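Long-range contact in putative aminooxidase (PDB 2BA9), which isomerises polyunsaturated fatty acids to yield conjugated linoleic acid and carries a bound FAD: residues His41-Arg55 against Trp201-Asn213. Sequence-based numbering, arbitrary orientation.
Sequences HVGGKCHSPNYHGRR and WADGTQAMFEHLN. With FAD (flavin-adenine dinucleotide), chain D.
The Gln206 side chain reaches across to Val42, Cys46 and Ser48, each of its atoms from CB to the amide meeting their loop. Gln206 CB rests 3.2 Å from Cys46 O, beside Ser48 OG, which accepts the Gln206 backbone N-H and is also bonded to Glu57. With CG anti to the backbone N (chi1 -174°), the chain runs on past Cys46 O and Val42 O to bring the amide between two backbone groups. Gln206 NE2 gives Val42 O a nearly straight bond of 3.1 Å, in the plane of the amide; Gln206 OE1 takes Ser48 N at 2.9 Å from above its carbonyl plane, and a weak bond from Arg55 NH2. In this member of the flavin-containing amine oxidoreductase family, Gly44, Lys45 and Cys46 belong to the FAD pocket, Lys45 N and NZ binding phosphate oxygens O1A and O2A. The helix lies behind this part of the loop, through Gln206 and through Phe209, whose CE2 is 3.7 Å from Cys46 SG, obliquely placed. Arg55 bends at chi3 (76°) and grips Ser48 O side-on with NE and NH2. Arg55 NH2 also makes a salt bridge to Glu210 OE1 (3.1 Å), while Asp203 O lies over one guanidinium face. Val42 CG2 packs on Glu210.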
loop_
_atom_site.group_PDB
_atom_site.type_symbol
_atom_site.label_atom_id
_atom_site.label_comp_id
_atom_site.label_asym_id
_atom_site.label_seq_id
_atom_site.Cartn_x
_atom_site.Cartn_y
_atom_site.Cartn_z
ATOM N N HIS A 41 13.865 2.254 12.514
ATOM C CA HIS A 41 12.537 1.849 12.916
ATOM C C HIS A 41 11.941 0.811 11.971
ATOM O O HIS A 41 12.426 0.583 10.855
ATOM C CB HIS A 41 11.597 3.070 13.075
ATOM C CG HIS A 41 11.404 3.870 11.821
ATOM N ND1 HIS A 41 12.206 4.942 11.487
ATOM C CD2 HIS A 41 10.494 3.756 10.822
ATOM C CE1 HIS A 41 11.806 5.444 10.331
ATOM N NE2 HIS A 41 10.763 4.753 9.912
ATOM N N VAL A 42 10.893 0.173 12.462
ATOM C CA VAL A 42 10.253 -0.943 11.782
ATOM C C VAL A 42 8.766 -0.614 11.565
ATOM O O VAL A 42 8.147 0.093 12.358
ATOM C CB VAL A 42 10.427 -2.273 12.581
ATOM C CG1 VAL A 42 11.904 -2.562 12.875
ATOM C CG2 VAL A 42 9.598 -2.263 13.871
ATOM N N GLY A 43 8.203 -1.139 10.483
ATOM C CA GLY A 43 6.819 -0.889 10.132
ATOM C C GLY A 43 6.675 -0.247 8.765
ATOM O O GLY A 43 5.581 -0.280 8.163
ATOM N N GLY A 44 7.772 0.334 8.265
ATOM C CA GLY A 44 7.743 1.076 7.001
ATOM C C GLY A 44 6.636 2.126 6.933
ATOM O O GLY A 44 6.656 3.124 7.677
ATOM N N LYS A 45 5.667 1.893 6.048
ATOM C CA LYS A 45 4.588 2.860 5.800
ATOM C C LYS A 45 3.371 2.653 6.728
ATOM O O LYS A 45 2.370 3.373 6.638
ATOM C CB LYS A 45 4.193 2.863 4.314
ATOM C CG LYS A 45 5.324 3.345 3.402
ATOM C CD LYS A 45 4.826 3.738 2.019
ATOM C CE LYS A 45 4.518 2.511 1.158
ATOM N NZ LYS A 45 5.755 1.825 0.679
ATOM N N CYS A 46 3.478 1.663 7.610
ATOM C CA CYS A 46 2.697 1.631 8.843
ATOM C C CYS A 46 3.507 2.414 9.861
ATOM O O CYS A 46 4.415 1.865 10.497
ATOM C CB CYS A 46 2.478 0.210 9.322
ATOM S SG CYS A 46 1.453 -0.756 8.211
ATOM N N HIS A 47 3.179 3.698 9.994
ATOM C CA HIS A 47 4.025 4.652 10.708
ATOM C C HIS A 47 3.175 5.536 11.579
ATOM O O HIS A 47 2.444 6.403 11.071
ATOM C CB HIS A 47 4.802 5.495 9.707
ATOM C CG HIS A 47 5.989 6.188 10.292
ATOM N ND1 HIS A 47 7.120 5.509 10.686
ATOM C CD2 HIS A 47 6.225 7.495 10.546
ATOM C CE1 HIS A 47 8.005 6.371 11.154
ATOM N NE2 HIS A 47 7.490 7.583 11.072
ATOM N N SER A 48 3.309 5.347 12.890
ATOM C CA SER A 48 2.406 5.941 13.866
ATOM C C SER A 48 3.157 6.713 14.969
ATOM O O SER A 48 3.393 6.180 16.052
ATOM C CB SER A 48 1.552 4.831 14.489
ATOM O OG SER A 48 1.129 3.898 13.501
ATOM N N PRO A 49 3.535 7.975 14.696
ATOM C CA PRO A 49 4.216 8.772 15.715
ATOM C C PRO A 49 3.309 9.337 16.805
ATOM O O PRO A 49 2.087 9.304 16.697
ATOM C CB PRO A 49 4.854 9.917 14.914
ATOM C CG PRO A 49 4.561 9.639 13.460
ATOM C CD PRO A 49 3.390 8.725 13.437
ATOM N N ASN A 50 3.947 9.873 17.837
ATOM C CA ASN A 50 3.264 10.335 19.027
ATOM C C ASN A 50 3.027 11.845 18.994
ATOM O O ASN A 50 3.836 12.611 18.451
ATOM C CB ASN A 50 4.076 9.995 20.280
ATOM C CG ASN A 50 4.304 8.512 20.465
ATOM O OD1 ASN A 50 3.558 7.852 21.183
ATOM N ND2 ASN A 50 5.359 7.986 19.856
ATOM N N TYR A 51 1.917 12.260 19.596
ATOM C CA TYR A 51 1.628 13.666 19.831
ATOM C C TYR A 51 0.641 13.767 20.981
ATOM O O TYR A 51 -0.423 13.190 20.908
ATOM C CB TYR A 51 1.035 14.338 18.593
ATOM C CG TYR A 51 0.834 15.845 18.762
ATOM C CD1 TYR A 51 1.929 16.707 18.788
ATOM C CD2 TYR A 51 -0.432 16.398 18.893
ATOM C CE1 TYR A 51 1.773 18.074 18.944
ATOM C CE2 TYR A 51 -0.603 17.793 19.050
ATOM C CZ TYR A 51 0.509 18.616 19.081
ATOM O OH TYR A 51 0.386 19.982 19.223
ATOM N N HIS A 52 1.008 14.522 22.016
ATOM C CA HIS A 52 0.179 14.733 23.203
ATOM C C HIS A 52 -0.405 13.428 23.762
ATOM O O HIS A 52 -1.615 13.308 23.935
ATOM C CB HIS A 52 -0.937 15.753 22.901
ATOM C CG HIS A 52 -0.471 17.181 22.859
ATOM N ND1 HIS A 52 -1.345 18.247 22.783
ATOM C CD2 HIS A 52 0.773 17.719 22.901
ATOM C CE1 HIS A 52 -0.661 19.378 22.751
ATOM N NE2 HIS A 52 0.626 19.088 22.832
ATOM N N GLY A 53 0.462 12.449 24.018
ATOM C CA GLY A 53 0.071 11.228 24.726
ATOM C C GLY A 53 -0.622 10.151 23.904
ATOM O O GLY A 53 -0.999 9.114 24.440
ATOM N N ARG A 54 -0.804 10.390 22.607
ATOM C CA ARG A 54 -1.498 9.439 21.737
ATOM C C ARG A 54 -0.799 9.422 20.386
ATOM O O ARG A 54 -0.059 10.341 20.048
ATOM C CB ARG A 54 -2.986 9.811 21.560
ATOM C CG ARG A 54 -3.786 9.829 22.867
ATOM C CD ARG A 54 -5.294 9.776 22.672
ATOM N NE ARG A 54 -5.882 11.104 22.559
ATOM C CZ ARG A 54 -7.189 11.381 22.632
ATOM N NH1 ARG A 54 -8.086 10.415 22.841
ATOM N NH2 ARG A 54 -7.597 12.640 22.507
ATOM N N ARG A 55 -1.021 8.356 19.636
ATOM C CA ARG A 55 -0.364 8.189 18.360
ATOM C C ARG A 55 -1.282 8.554 17.211
ATOM O O ARG A 55 -2.464 8.208 17.194
ATOM C CB ARG A 55 0.155 6.755 18.197
ATOM C CG ARG A 55 1.128 6.337 19.301
ATOM C CD ARG A 55 1.497 4.882 19.235
ATOM N NE ARG A 55 2.460 4.591 18.175
ATOM C CZ ARG A 55 3.100 3.431 18.028
ATOM N NH1 ARG A 55 2.893 2.423 18.866
ATOM N NH2 ARG A 55 3.964 3.276 17.036
ATOM N N TRP A 201 -6.483 0.867 14.841
ATOM C CA TRP A 201 -5.708 0.509 16.023
ATOM C C TRP A 201 -5.424 1.759 16.849
ATOM O O TRP A 201 -4.928 2.750 16.310
ATOM C CB TRP A 201 -4.413 -0.183 15.574
ATOM C CG TRP A 201 -4.684 -1.511 14.931
ATOM C CD1 TRP A 201 -4.725 -2.723 15.555
ATOM C CD2 TRP A 201 -4.994 -1.758 13.563
ATOM N NE1 TRP A 201 -5.015 -3.710 14.658
ATOM C CE2 TRP A 201 -5.192 -3.147 13.425
ATOM C CE3 TRP A 201 -5.107 -0.947 12.433
ATOM C CZ2 TRP A 201 -5.504 -3.745 12.201
ATOM C CZ3 TRP A 201 -5.421 -1.540 11.216
ATOM C CH2 TRP A 201 -5.609 -2.930 11.110
ATOM N N ALA A 202 -5.757 1.710 18.141
ATOM C CA ALA A 202 -5.531 2.838 19.077
ATOM C C ALA A 202 -4.076 3.273 19.102
ATOM O O ALA A 202 -3.778 4.472 19.084
ATOM C CB ALA A 202 -5.973 2.474 20.511
ATOM N N ASP A 203 -3.182 2.285 19.135
ATOM C CA ASP A 203 -1.739 2.521 19.191
ATOM C C ASP A 203 -1.111 2.518 17.808
ATOM O O ASP A 203 0.107 2.392 17.667
ATOM C CB ASP A 203 -1.068 1.491 20.104
ATOM C CG ASP A 203 -1.316 1.783 21.580
ATOM O OD1 ASP A 203 -0.850 2.851 22.070
ATOM O OD2 ASP A 203 -1.980 0.954 22.246
ATOM N N GLY A 204 -1.946 2.659 16.787
ATOM C CA GLY A 204 -1.477 2.807 15.421
ATOM C C GLY A 204 -1.184 1.501 14.710
ATOM O O GLY A 204 -0.900 0.471 15.354
ATOM N N THR A 205 -1.261 1.542 13.378
ATOM C CA THR A 205 -0.950 0.372 12.577
ATOM C C THR A 205 0.501 -0.059 12.845
ATOM O O THR A 205 0.792 -1.252 12.817
ATOM C CB THR A 205 -1.179 0.590 11.061
ATOM O OG1 THR A 205 -0.471 1.756 10.624
ATOM C CG2 THR A 205 -2.663 0.758 10.745
ATOM N N GLN A 206 1.386 0.899 13.153
ATOM C CA GLN A 206 2.803 0.588 13.383
ATOM C C GLN A 206 3.007 -0.348 14.583
ATOM O O GLN A 206 3.910 -1.183 14.566
ATOM C CB GLN A 206 3.616 1.869 13.572
ATOM C CG GLN A 206 5.139 1.638 13.683
ATOM C CD GLN A 206 5.948 2.925 13.803
ATOM O OE1 GLN A 206 5.429 3.966 14.236
ATOM N NE2 GLN A 206 7.228 2.862 13.412
ATOM N N ALA A 207 2.147 -0.223 15.601
ATOM C CA ALA A 207 2.318 -0.936 16.875
ATOM C C ALA A 207 2.475 -2.441 16.723
ATOM O O ALA A 207 3.351 -3.033 17.340
ATOM C CB ALA A 207 1.151 -0.638 17.814
ATOM N N MET A 208 1.608 -3.055 15.915
ATOM C CA MET A 208 1.583 -4.508 15.781
ATOM C C MET A 208 2.786 -5.075 15.022
ATOM O O MET A 208 3.161 -6.227 15.219
ATOM C CB MET A 208 0.263 -4.980 15.141
ATOM C CG MET A 208 -0.028 -4.456 13.736
ATOM S SD MET A 208 -1.803 -4.560 13.359
ATOM C CE MET A 208 -1.864 -3.798 11.723
ATOM N N PHE A 209 3.384 -4.269 14.156
ATOM C CA PHE A 209 4.603 -4.662 13.468
ATOM C C PHE A 209 5.836 -4.416 14.348
ATOM O O PHE A 209 6.822 -5.139 14.261
ATOM C CB PHE A 209 4.694 -3.950 12.129
ATOM C CG PHE A 209 3.640 -4.383 11.164
ATOM C CD1 PHE A 209 3.707 -5.646 10.562
ATOM C CD2 PHE A 209 2.562 -3.568 10.885
ATOM C CE1 PHE A 209 2.718 -6.077 9.671
ATOM C CE2 PHE A 209 1.578 -3.979 9.998
ATOM C CZ PHE A 209 1.657 -5.241 9.379
ATOM N N GLU A 210 5.772 -3.406 15.213
ATOM C CA GLU A 210 6.782 -3.268 16.258
ATOM C C GLU A 210 6.752 -4.515 17.142
ATOM O O GLU A 210 7.785 -5.130 17.393
ATOM C CB GLU A 210 6.568 -1.984 17.066
ATOM C CG GLU A 210 6.866 -0.742 16.261
ATOM C CD GLU A 210 6.509 0.556 16.973
ATOM O OE1 GLU A 210 5.495 0.635 17.707
ATOM O OE2 GLU A 210 7.240 1.527 16.748
ATOM N N HIS A 211 5.559 -4.936 17.549
ATOM C CA HIS A 211 5.430 -6.115 18.401
ATOM C C HIS A 211 5.764 -7.425 17.673
ATOM O O HIS A 211 6.363 -8.321 18.256
ATOM C CB HIS A 211 4.035 -6.195 18.983
ATOM C CG HIS A 211 3.630 -4.973 19.738
ATOM N ND1 HIS A 211 2.314 -4.607 19.901
ATOM C CD2 HIS A 211 4.369 -4.011 20.346
ATOM C CE1 HIS A 211 2.257 -3.489 20.601
ATOM N NE2 HIS A 211 3.491 -3.105 20.878
ATOM N N LEU A 212 5.383 -7.537 16.405
ATOM C CA LEU A 212 5.767 -8.696 15.609
ATOM C C LEU A 212 7.289 -8.877 15.597
ATOM O O LEU A 212 7.794 -9.995 15.770
ATOM C CB LEU A 212 5.248 -8.579 14.165
ATOM C CG LEU A 212 5.668 -9.696 13.189
ATOM C CD1 LEU A 212 5.232 -11.106 13.681
ATOM C CD2 LEU A 212 5.125 -9.404 11.804
ATOM N N ASN A 213 7.988 -7.778 15.350
ATOM C CA ASN A 213 9.444 -7.723 15.377
ATOM C C ASN A 213 9.973 -8.279 16.685
ATOM O O ASN A 213 10.839 -9.149 16.689
ATOM C CB ASN A 213 9.911 -6.264 15.192
ATOM C CG ASN A 213 11.422 -6.134 14.987
ATOM O OD1 ASN A 213 11.991 -6.787 14.118
ATOM N ND2 ASN A 213 12.064 -5.252 15.767
HETATM P PA FAD D . 7.107 -0.525 3.223
HETATM O O1A FAD D . 5.958 -0.396 4.180
HETATM O O2A FAD D . 7.424 0.688 2.373
HETATM O O5B FAD D . 8.433 -0.846 4.061
HETATM C C5B FAD D . 9.622 -1.061 3.338
HETATM C C4B FAD D . 10.803 -1.112 4.284
HETATM O O4B FAD D . 11.975 -1.366 3.537
HETATM C C3B FAD D . 10.983 0.203 5.046
HETATM O O3B FAD D . 11.045 -0.049 6.431
HETATM C C2B FAD D . 12.264 0.769 4.479
HETATM O O2B FAD D . 12.948 1.627 5.393
HETATM C C1B FAD D . 12.986 -0.509 4.016
HETATM N N9A FAD D . 13.989 -0.186 2.986
HETATM C C8A FAD D . 13.794 0.508 1.811
HETATM N N7A FAD D . 14.986 0.609 1.158
HETATM C C5A FAD D . 15.939 -0.014 1.905
HETATM C C6A FAD D . 17.325 -0.207 1.739
HETATM N N6A FAD D . 17.873 -0.067 0.489
HETATM N N1A FAD D . 18.020 -0.932 2.702
HETATM C C2A FAD D . 17.387 -1.408 3.841
HETATM N N3A FAD D . 16.022 -1.208 3.995
HETATM C C4A FAD D . 15.315 -0.510 3.063
HETATM N N1 FAD D . -2.293 -0.269 3.718
HETATM C C2 FAD D . -3.463 -0.927 4.040
HETATM O O2 FAD D . -3.487 -2.157 4.076
HETATM N N3 FAD D . -4.611 -0.200 4.293
HETATM C C4 FAD D . -4.583 1.178 4.254
HETATM O O4 FAD D . -5.627 1.801 4.504
HETATM C C4X FAD D . -3.394 1.847 3.942
HETATM N N5 FAD D . -3.334 3.228 3.871
HETATM C C5X FAD D . -2.134 3.897 3.725
HETATM C C6 FAD D . -2.084 5.287 3.801
HETATM C C7 FAD D . -0.861 5.945 3.690
HETATM C C7M FAD D . -0.843 7.444 3.794
HETATM C C8 FAD D . 0.306 5.213 3.492
HETATM C C8M FAD D . 1.646 5.874 3.363
HETATM C C9 FAD D . 0.245 3.825 3.412
HETATM C C9A FAD D . -0.972 3.150 3.517
HETATM N N10 FAD D . -1.061 1.749 3.418
HETATM C C10 FAD D . -2.244 1.103 3.695
HETATM C "C1'" FAD D . -0.017 0.964 2.697
HETATM C "C2'" FAD D . 0.863 0.171 3.655
HETATM O "O2'" FAD D . 1.331 0.970 4.736
HETATM C "C3'" FAD D . 2.021 -0.394 2.848
HETATM O "O3'" FAD D . 1.509 -1.066 1.694
HETATM C "C4'" FAD D . 2.870 -1.329 3.693
HETATM O "O4'" FAD D . 3.601 -0.612 4.681
HETATM C "C5'" FAD D . 3.792 -2.111 2.769
HETATM O "O5'" FAD D . 4.791 -2.750 3.513
HETATM P P FAD D . 6.188 -3.165 2.804
HETATM O O1P FAD D . 7.132 -3.783 3.818
HETATM O O2P FAD D . 5.873 -4.089 1.680
HETATM O O3P FAD D . 6.851 -1.800 2.280
HETATM O O HOH W 1 10.126 1.045 15.220
HETATM O O HOH W 2 4.493 -0.509 19.808
HETATM O O HOH W 3 -2.560 6.110 20.666
HETATM O O HOH W 4 1.792 2.811 22.016
#